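Local coordinates for Lmo1076 protein (Listeria monocytogenes serovar 1/2a, PDB 5JQC), which probably acts as a secreted autolysin that cleaves bacterial cell-wall material with amidase activity, this chain being its piece with three SH3-like GW domains, at residues I41-T44 / S48-K51; N60-I65 / G126-K131; L66-G69 / G74-V77; W76-F79 / K84-G87. All coordinates share one frame; numbering follows the deposited sequence.

Interaction 1: I41-T44 / S48-K51; sequences IYNT and SAKK
The ring of Tyr42 carries Asn43 CB over the centre of one face, 3.7 Å above its plane, while two carbonyl oxygens of the other segment approach obliquely: Ser48 O near CD1 and Ala49 O near CE1. With CG anti to the backbone N (chi1 173°), the ring swings back alongside Ser48 and Ala49 although the side chain sets out away from them. Tyr38 meets the same ring with its plane inclined by about 55°. Residues Ile41-Thr44 form a type II beta turn inside the long loop between strands 36-37 and 53-54 of the first GW domain, and Asn43 suits its third position because asparagine tolerates positive phi. The amide Asn43 N points almost straight at Ser48 O, 2.9 Å away, but meets that carbonyl from well above its plane. Beside this bond the small hydroxyl of Ser48 fits inside the turn: Ser48 OG accepts Thr44 N through a short, bent bond (136° at the hydrogen) and also pairs with Ser45 N, so one oxygen gathers two successive amides. The turn's own closing bond, Thr44 N to Ile41 O, is weak; beside it, Thr44 OG1 donates to the same Ile41 O at 2.6 Å in the carbonyl plane. Asn43 ND2 turns outward to the carboxylate of Asp15, tying the loop to the N-terminal residues.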
loop_
_atom_site.group_PDB
_atom_site.type_symbol
_atom_site.label_atom_id
_atom_site.label_comp_id
_atom_site.label_asym_id
_atom_site.label_seq_id
_atom_site.Cartn_x
_atom_site.Cartn_y
_atom_site.Cartn_z
ATOM N N ILE A 41 -35.514 13.685 2.400
ATOM C CA ILE A 41 -35.878 12.302 2.654
ATOM C C ILE A 41 -37.319 12.097 2.220
ATOM O O ILE A 41 -38.210 12.865 2.602
ATOM C CB ILE A 41 -35.692 11.973 4.141
ATOM C CG1 ILE A 41 -34.233 12.167 4.554
ATOM C CG2 ILE A 41 -36.134 10.553 4.442
ATOM C CD1 ILE A 41 -34.046 12.287 6.056
ATOM N N TYR A 42 -37.555 11.053 1.426
ATOM C CA TYR A 42 -38.838 10.882 0.755
ATOM C C TYR A 42 -40.022 10.950 1.718
ATOM O O TYR A 42 -40.007 10.366 2.809
ATOM C CB TYR A 42 -38.848 9.561 0.011
ATOM C CG TYR A 42 -40.184 9.204 -0.592
ATOM C CD1 TYR A 42 -40.718 9.955 -1.631
ATOM C CD2 TYR A 42 -40.899 8.098 -0.140
ATOM C CE1 TYR A 42 -41.935 9.622 -2.204
ATOM C CE2 TYR A 42 -42.121 7.749 -0.705
ATOM C CZ TYR A 42 -42.633 8.517 -1.739
ATOM O OH TYR A 42 -43.848 8.182 -2.301
ATOM N N ASN A 43 -41.043 11.705 1.304
ATOM C CA ASN A 43 -42.358 11.733 1.949
ATOM C C ASN A 43 -42.285 12.192 3.408
ATOM O O ASN A 43 -43.037 11.723 4.271
ATOM C CB ASN A 43 -43.061 10.378 1.843
ATOM C CG ASN A 43 -44.542 10.484 2.155
ATOM O OD1 ASN A 43 -45.165 11.490 1.828
ATOM N ND2 ASN A 43 -45.100 9.474 2.827
ATOM N N THR A 44 -41.380 13.129 3.686
ATOM C CA THR A 44 -41.289 13.763 4.992
ATOM C C THR A 44 -41.885 15.165 5.007
ATOM O O THR A 44 -42.133 15.708 6.091
ATOM C CB THR A 44 -39.825 13.812 5.445
ATOM O OG1 THR A 44 -39.048 14.484 4.446
ATOM C CG2 THR A 44 -39.288 12.397 5.594
ATOM N N SER A 48 -40.693 17.073 -0.180
ATOM C CA SER A 48 -40.059 15.768 -0.309
ATOM C C SER A 48 -40.988 14.697 -0.866
ATOM O O SER A 48 -40.586 13.529 -0.941
ATOM C CB SER A 48 -39.514 15.316 1.046
ATOM O OG SER A 48 -40.552 14.840 1.878
ATOM N N ALA A 49 -42.210 15.050 -1.251
ATOM C CA ALA A 49 -43.147 14.069 -1.779
ATOM C C ALA A 49 -43.179 14.029 -3.302
ATOM O O ALA A 49 -43.462 12.972 -3.885
ATOM C CB ALA A 49 -44.551 14.354 -1.240
ATOM N N LYS A 50 -42.897 15.158 -3.953
ATOM C CA LYS A 50 -42.863 15.245 -5.405
ATOM C C LYS A 50 -41.483 14.842 -5.904
ATOM O O LYS A 50 -40.464 15.378 -5.449
ATOM C CB LYS A 50 -43.201 16.660 -5.877
ATOM N N LYS A 51 -41.464 13.907 -6.848
ATOM C CA LYS A 51 -40.226 13.384 -7.417
ATOM C C LYS A 51 -39.525 14.444 -8.268
ATOM O O LYS A 51 -40.123 14.990 -9.201
ATOM C CB LYS A 51 -40.562 12.149 -8.249
ATOM C CG LYS A 51 -39.408 11.520 -8.970
ATOM C CD LYS A 51 -39.924 10.460 -9.924
ATOM C CE LYS A 51 -40.846 9.469 -9.219
ATOM N NZ LYS A 51 -41.169 8.306 -10.095
#

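Interaction 2: N60-I65 / G126-K131; sequences NKDVKI and GTVNAK
Asp62 makes the touch, opening strand 62-71 with its side chain directed at the loop of the second GW domain. Its CG lies beside the backbone N, anti to the carbonyl carbon (chi1 -80°), and one carboxylate oxygen is brought against a methyl: Asp62 OD2 is 3.7 Å from Val128 CG2. The side chains pass alongside one another, pointing opposite ways, a van der Waals touch with little burial. The other oxygen, Asp62 OD1, is held by the hydroxyl of Tyr97, a residue that Val128 also touches. Next along the strand, Val63 turns into the first domain, as a hydrophobic residue should, and packs on Phe79 and Phe94. Lys64 is exposed and has a long, weak ion pair with Asp26, a residue that Val128 touches as well. Ile65 again faces inward. On the far side Val128 and Asn129 are the central residues of a type II beta turn closed by Ala130 N to Thr127 O at 3.2 Å; asparagine accommodates the positive phi of its third position. This turn, in the loop between strands 120-121 and 132-134, meets the first domain where strands 19-29 and 62-71 run side by side.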
loop_
_atom_site.group_PDB
_atom_site.type_symbol
_atom_site.label_atom_id
_atom_site.label_comp_id
_atom_site.label_asym_id
_atom_site.label_seq_id
_atom_site.Cartn_x
_atom_site.Cartn_y
_atom_site.Cartn_z
ATOM N N ASN A 60 -24.337 4.526 -13.078
ATOM C CA ASN A 60 -22.913 4.220 -13.214
ATOM C C ASN A 60 -21.997 5.413 -12.986
ATOM O O ASN A 60 -20.780 5.287 -13.173
ATOM C CB ASN A 60 -22.604 3.597 -14.572
ATOM C CG ASN A 60 -23.391 2.350 -14.798
ATOM O OD1 ASN A 60 -24.523 2.403 -15.276
ATOM N ND2 ASN A 60 -22.817 1.209 -14.421
ATOM N N LYS A 61 -22.532 6.560 -12.583
ATOM C CA LYS A 61 -21.700 7.693 -12.234
ATOM C C LYS A 61 -21.316 7.589 -10.763
ATOM O O LYS A 61 -22.092 7.097 -9.938
ATOM C CB LYS A 61 -22.427 9.008 -12.518
ATOM N N ASP A 62 -20.098 8.019 -10.446
ATOM C CA ASP A 62 -19.626 8.020 -9.070
ATOM C C ASP A 62 -20.109 9.273 -8.350
ATOM O O ASP A 62 -20.117 10.373 -8.914
ATOM C CB ASP A 62 -18.096 7.939 -9.028
ATOM C CG ASP A 62 -17.578 6.518 -9.229
ATOM O OD1 ASP A 62 -18.387 5.624 -9.574
ATOM O OD2 ASP A 62 -16.360 6.296 -9.047
ATOM N N VAL A 63 -20.513 9.105 -7.091
ATOM C CA VAL A 63 -21.089 10.191 -6.317
ATOM C C VAL A 63 -20.509 10.142 -4.915
ATOM O O VAL A 63 -19.882 9.162 -4.506
ATOM C CB VAL A 63 -22.630 10.125 -6.244
ATOM C CG1 VAL A 63 -23.242 10.413 -7.605
ATOM C CG2 VAL A 63 -23.075 8.762 -5.735
ATOM N N LYS A 64 -20.733 11.225 -4.189
ATOM C CA LYS A 64 -20.360 11.349 -2.791
ATOM C C LYS A 64 -21.629 11.275 -1.954
ATOM O O LYS A 64 -22.631 11.912 -2.292
ATOM C CB LYS A 64 -19.629 12.674 -2.544
ATOM C CG LYS A 64 -18.320 12.859 -3.325
ATOM C CD LYS A 64 -17.104 12.494 -2.475
ATOM C CE LYS A 64 -15.797 12.884 -3.151
ATOM N NZ LYS A 64 -14.637 12.736 -2.225
ATOM N N ILE A 65 -21.592 10.508 -0.872
ATOM C CA ILE A 65 -22.741 10.384 0.013
ATOM C C ILE A 65 -22.453 11.216 1.246
ATOM O O ILE A 65 -21.460 10.979 1.946
ATOM C CB ILE A 65 -23.029 8.921 0.380
ATOM C CG1 ILE A 65 -23.207 8.078 -0.882
ATOM C CG2 ILE A 65 -24.277 8.831 1.247
ATOM C CD1 ILE A 65 -24.387 8.493 -1.742
ATOM N N GLY A 126 -10.579 -2.058 -5.358
ATOM C CA GLY A 126 -11.933 -2.003 -4.843
ATOM C C GLY A 126 -12.325 -0.635 -4.324
ATOM O O GLY A 126 -13.523 -0.338 -4.217
ATOM N N THR A 127 -11.345 0.197 -3.984
ATOM C CA THR A 127 -11.656 1.532 -3.512
ATOM C C THR A 127 -12.048 2.419 -4.692
ATOM O O THR A 127 -11.944 2.035 -5.861
ATOM C CB THR A 127 -10.469 2.122 -2.747
ATOM O OG1 THR A 127 -9.346 2.256 -3.628
ATOM C CG2 THR A 127 -10.080 1.197 -1.601
ATOM N N VAL A 128 -12.502 3.631 -4.377
ATOM C CA VAL A 128 -13.001 4.515 -5.418
ATOM C C VAL A 128 -11.834 4.990 -6.278
ATOM O O VAL A 128 -10.749 5.306 -5.767
ATOM C CB VAL A 128 -13.785 5.686 -4.797
ATOM C CG1 VAL A 128 -12.864 6.621 -4.013
ATOM C CG2 VAL A 128 -14.553 6.445 -5.875
ATOM N N ASN A 129 -12.048 4.988 -7.598
ATOM C CA ASN A 129 -11.068 5.359 -8.615
ATOM C C ASN A 129 -9.972 4.313 -8.809
ATOM O O ASN A 129 -8.951 4.601 -9.437
ATOM C CB ASN A 129 -10.442 6.728 -8.308
ATOM C CG ASN A 129 -11.451 7.847 -8.375
ATOM O OD1 ASN A 129 -12.266 7.891 -9.296
ATOM N ND2 ASN A 129 -11.426 8.743 -7.390
ATOM N N ALA A 130 -10.140 3.105 -8.290
ATOM C CA ALA A 130 -9.135 2.070 -8.485
ATOM C C ALA A 130 -9.348 1.398 -9.843
ATOM O O ALA A 130 -10.436 0.876 -10.118
ATOM C CB ALA A 130 -9.195 1.047 -7.350
ATOM N N LYS A 131 -8.311 1.416 -10.690
ATOM C CA LYS A 131 -8.333 0.780 -12.002
ATOM C C LYS A 131 -7.146 -0.161 -12.126
ATOM O O LYS A 131 -6.071 0.097 -11.573
ATOM C CB LYS A 131 -8.264 1.800 -13.153
ATOM C CG LYS A 131 -9.333 2.880 -13.099
ATOM C CD LYS A 131 -9.215 3.862 -14.268
ATOM C CE LYS A 131 -10.461 4.751 -14.369
ATOM N NZ LYS A 131 -11.714 3.934 -14.509
#

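Interaction 3: L66-G69 / G74-V77; sequences LKEG and GTWV
Gly69 and Trp76 bind each other through two backbone hydrogen bonds, Gly69 N to Trp76 O and Trp76 N to Gly69 O, each 2.8 Å long. They form an antiparallel hydrogen-bonded pair of the hairpin between strands 62-71 and 74-81. The neighbouring pair, Glu68 and Val77, is non-hydrogen-bonded, and there the strands draw to 4.2 Å between CA atoms; CA-H...O contacts fill in, such as Val77 CA to Lys67 O at 3.2 Å. One step farther Leu66 and Lys67 both stand opposite Gln78 in a classic beta bulge, Leu66 having the helix-like psi (-38°) of its first position. The side chains of Glu68 and Val77 run next to each other on one face of the sheet. Glu68, extended beyond CG, lays its methylene along a valine methyl, CG to Val77 CG1 being 3.7 Å, and Thr75 CG2 comes within 4.1 Å of Glu68 OE1. Glutamate suits this buried place because its aliphatic part packs on the valine while its carboxylate reaches two partners: Glu68 OE1 forms a salt bridge with Lys91 and Glu68 OE2 a hydrogen bond with the hydroxyl of Tyr96. On the other face Gly69 offers no side chain, and the indole of Trp76 leads away from residues 66-69 and packs on Ile41, Trp88 and, farther along the same strand, Thr71. Within the five-stranded antiparallel sheet of this SH3-like domain, strand 62-71 has strand 19-29 as its second neighbour, and strand 74-81 has strand 84-90.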
loop_
_atom_site.group_PDB
_atom_site.type_symbol
_atom_site.label_atom_id
_atom_site.label_comp_id
_atom_site.label_asym_id
_atom_site.label_seq_id
_atom_site.Cartn_x
_atom_site.Cartn_y
_atom_site.Cartn_z
ATOM N N LEU A 66 -23.338 12.176 1.521
ATOM C CA LEU A 66 -23.157 13.174 2.565
ATOM C C LEU A 66 -23.993 12.914 3.811
ATOM O O LEU A 66 -23.538 13.179 4.928
ATOM C CB LEU A 66 -23.498 14.565 2.018
ATOM C CG LEU A 66 -22.529 15.284 1.072
ATOM C CD1 LEU A 66 -22.509 14.657 -0.308
ATOM C CD2 LEU A 66 -22.942 16.747 0.992
ATOM N N LYS A 67 -25.221 12.433 3.653
ATOM C CA LYS A 67 -26.102 12.216 4.789
ATOM C C LYS A 67 -26.928 10.972 4.520
ATOM O O LYS A 67 -27.124 10.577 3.369
ATOM C CB LYS A 67 -27.068 13.383 5.040
ATOM C CG LYS A 67 -26.466 14.777 5.179
ATOM C CD LYS A 67 -27.594 15.790 5.431
ATOM C CE LYS A 67 -27.076 17.230 5.383
ATOM N NZ LYS A 67 -26.079 17.492 6.453
ATOM N N GLU A 68 -27.422 10.364 5.597
ATOM C CA GLU A 68 -28.404 9.290 5.497
ATOM C C GLU A 68 -29.518 9.581 6.481
ATOM O O GLU A 68 -29.266 10.115 7.560
ATOM C CB GLU A 68 -27.815 7.913 5.804
ATOM C CG GLU A 68 -26.507 7.622 5.100
ATOM C CD GLU A 68 -26.175 6.136 5.097
ATOM O OE1 GLU A 68 -26.919 5.378 5.763
ATOM O OE2 GLU A 68 -25.179 5.740 4.434
ATOM N N GLY A 69 -30.741 9.207 6.114
ATOM C CA GLY A 69 -31.901 9.362 6.977
ATOM C C GLY A 69 -32.895 8.238 6.748
ATOM O O GLY A 69 -33.055 7.763 5.615
ATOM N N GLY A 74 -37.902 3.195 4.451
ATOM C CA GLY A 74 -36.561 2.832 4.008
ATOM C C GLY A 74 -35.544 3.881 4.434
ATOM O O GLY A 74 -35.826 4.728 5.281
ATOM N N THR A 75 -34.361 3.804 3.817
ATOM C CA THR A 75 -33.255 4.721 4.074
ATOM C C THR A 75 -32.990 5.547 2.828
ATOM O O THR A 75 -32.824 4.990 1.741
ATOM C CB THR A 75 -31.980 3.970 4.470
ATOM O OG1 THR A 75 -32.200 3.296 5.715
ATOM C CG2 THR A 75 -30.813 4.934 4.636
ATOM N N TRP A 76 -32.973 6.870 2.987
ATOM C CA TRP A 76 -32.642 7.796 1.910
ATOM C C TRP A 76 -31.304 8.466 2.206
ATOM O O TRP A 76 -31.030 8.825 3.356
ATOM C CB TRP A 76 -33.764 8.839 1.733
ATOM C CG TRP A 76 -34.867 8.270 0.909
ATOM C CD1 TRP A 76 -35.045 8.418 -0.437
ATOM C CD2 TRP A 76 -35.900 7.383 1.354
ATOM N NE1 TRP A 76 -36.133 7.698 -0.854
ATOM C CE2 TRP A 76 -36.679 7.055 0.227
ATOM C CE3 TRP A 76 -36.252 6.850 2.599
ATOM C CZ2 TRP A 76 -37.796 6.224 0.307
ATOM C CZ3 TRP A 76 -37.357 6.021 2.674
ATOM C CH2 TRP A 76 -38.115 5.715 1.535
ATOM N N VAL A 77 -30.472 8.628 1.174
ATOM C CA VAL A 77 -29.147 9.220 1.331
ATOM C C VAL A 77 -29.002 10.434 0.414
ATOM O O VAL A 77 -29.472 10.433 -0.729
ATOM C CB VAL A 77 -28.026 8.180 1.066
ATOM C CG1 VAL A 77 -28.236 6.944 1.928
ATOM C CG2 VAL A 77 -27.934 7.792 -0.398
#

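Interaction 4: W76-F79 / K84-G87; sequences WVQF and KVIG
Ile86 CB sits over one face of the Phe79 ring, toward its CE2-CZ side, where the beta hairpin of strands 74-81 and 84-90 is interrupted by a classic beta bulge. Phe79 stands opposite two residues: Ile86 N donates to Phe79 O at 3.0 Å, nearly straight (171° at the hydrogen), and Phe79 N donates to Gly87 O at 3.1 Å through a more bent bond. The helix-like psi of Ile86 (-45°) makes the bulge and keeps its side chain on the side of the ring. Phe79 sets CG between its backbone N and carbonyl carbon (chi1 67°), which swings the ring across toward strand 84-90; there Ile86 CG1 lies beyond CE2 and CG2 beyond CZ, Ile86 CG2 reaching Phe79 CZ at 3.5 Å. A residue branched at CB suits this position because it puts carbon beside two ring atoms at once. Gly87 follows with phi and psi at which a CB would press on the preceding carbonyl oxygen, and with Trp88 it forms the Gly-Trp dipeptide that gives the GW domain its name. Farther out, Phe94 and Tyr58 meet the Phe79 ring edge-to-face, and Ile65 and Met89 pack on the Phe79 side chain. On the other face of the strand, Gln78 lies extended past Gly87, with Gln78 CG 3.6 Å from Gly87 O.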
loop_
_atom_site.group_PDB
_atom_site.type_symbol
_atom_site.label_atom_id
_atom_site.label_comp_id
_atom_site.label_asym_id
_atom_site.label_seq_id
_atom_site.Cartn_x
_atom_site.Cartn_y
_atom_site.Cartn_z
ATOM N N TRP A 76 -32.973 6.870 2.987
ATOM C CA TRP A 76 -32.642 7.796 1.910
ATOM C C TRP A 76 -31.304 8.466 2.206
ATOM O O TRP A 76 -31.030 8.825 3.356
ATOM C CB TRP A 76 -33.764 8.839 1.733
ATOM C CG TRP A 76 -34.867 8.270 0.909
ATOM C CD1 TRP A 76 -35.045 8.418 -0.437
ATOM C CD2 TRP A 76 -35.900 7.383 1.354
ATOM N NE1 TRP A 76 -36.133 7.698 -0.854
ATOM C CE2 TRP A 76 -36.679 7.055 0.227
ATOM C CE3 TRP A 76 -36.252 6.850 2.599
ATOM C CZ2 TRP A 76 -37.796 6.224 0.307
ATOM C CZ3 TRP A 76 -37.357 6.021 2.674
ATOM C CH2 TRP A 76 -38.115 5.715 1.535
ATOM N N VAL A 77 -30.472 8.628 1.174
ATOM C CA VAL A 77 -29.147 9.220 1.331
ATOM C C VAL A 77 -29.002 10.434 0.414
ATOM O O VAL A 77 -29.472 10.433 -0.729
ATOM C CB VAL A 77 -28.026 8.180 1.066
ATOM C CG1 VAL A 77 -28.236 6.944 1.928
ATOM C CG2 VAL A 77 -27.934 7.792 -0.398
ATOM N N GLN A 78 -28.343 11.478 0.927
ATOM C CA GLN A 78 -28.089 12.705 0.169
ATOM C C GLN A 78 -26.764 12.586 -0.575
ATOM O O GLN A 78 -25.700 12.582 0.051
ATOM C CB GLN A 78 -28.056 13.934 1.090
ATOM C CG GLN A 78 -27.737 15.236 0.359
ATOM C CD GLN A 78 -27.332 16.377 1.284
ATOM O OE1 GLN A 78 -26.385 16.256 2.056
ATOM N NE2 GLN A 78 -28.050 17.491 1.204
ATOM N N PHE A 79 -26.828 12.513 -1.903
ATOM C CA PHE A 79 -25.659 12.339 -2.747
ATOM C C PHE A 79 -25.386 13.596 -3.560
ATOM O O PHE A 79 -26.279 14.412 -3.805
ATOM C CB PHE A 79 -25.829 11.169 -3.712
ATOM C CG PHE A 79 -26.891 11.396 -4.754
ATOM C CD1 PHE A 79 -28.233 11.424 -4.404
ATOM C CD2 PHE A 79 -26.551 11.571 -6.086
ATOM C CE1 PHE A 79 -29.205 11.632 -5.353
ATOM C CE2 PHE A 79 -27.531 11.775 -7.043
ATOM C CZ PHE A 79 -28.856 11.806 -6.669
ATOM N N LYS A 84 -21.651 18.792 -6.529
ATOM C CA LYS A 84 -22.923 19.505 -6.646
ATOM C C LYS A 84 -24.014 18.599 -6.082
ATOM O O LYS A 84 -24.342 17.580 -6.701
ATOM C CB LYS A 84 -23.214 19.861 -8.105
ATOM N N VAL A 85 -24.569 18.949 -4.907
ATOM C CA VAL A 85 -25.609 18.098 -4.322
ATOM C C VAL A 85 -26.767 17.976 -5.300
ATOM O O VAL A 85 -27.186 18.952 -5.934
ATOM C CB VAL A 85 -26.102 18.605 -2.950
ATOM C CG1 VAL A 85 -25.002 18.536 -1.894
ATOM C CG2 VAL A 85 -26.741 19.993 -3.037
ATOM N N ILE A 86 -27.264 16.758 -5.452
ATOM C CA ILE A 86 -28.389 16.488 -6.323
ATOM C C ILE A 86 -29.681 16.375 -5.537
ATOM O O ILE A 86 -30.705 16.940 -5.922
ATOM C CB ILE A 86 -28.120 15.211 -7.147
ATOM C CG1 ILE A 86 -26.791 15.346 -7.898
ATOM C CG2 ILE A 86 -29.270 14.945 -8.080
ATOM C CD1 ILE A 86 -26.634 16.650 -8.666
ATOM N N GLY A 87 -29.645 15.662 -4.422
ATOM C CA GLY A 87 -30.831 15.468 -3.601
ATOM C C GLY A 87 -30.683 14.210 -2.761
ATOM O O GLY A 87 -29.572 13.821 -2.393
#

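In the fold
Interactions 1, 3 and 4 all belong to the first GW domain, whereas interaction 2 bridges to the second and is a small surface touch without polar bonding. Interactions 3 and 4 share Trp76 and Val77 and join three consecutive strands of one sheet; the first pairs regularly at Gly69-Trp76 and Glu68-Val77, around a buried carboxylate, before its strand bulges at Leu66-Lys67, and the second is bulged beside an aromatic ring. Both bring in buried core residues. Interaction 1, also partly buried, combines a backbone bond with serine and threonine hydroxyls in an irregular loop, and it rests on the sheet where Tyr42 CB meets Trp76 CE2 at 3.3 Å. Interaction 2 springs from the beginning of the strand used by interaction 3.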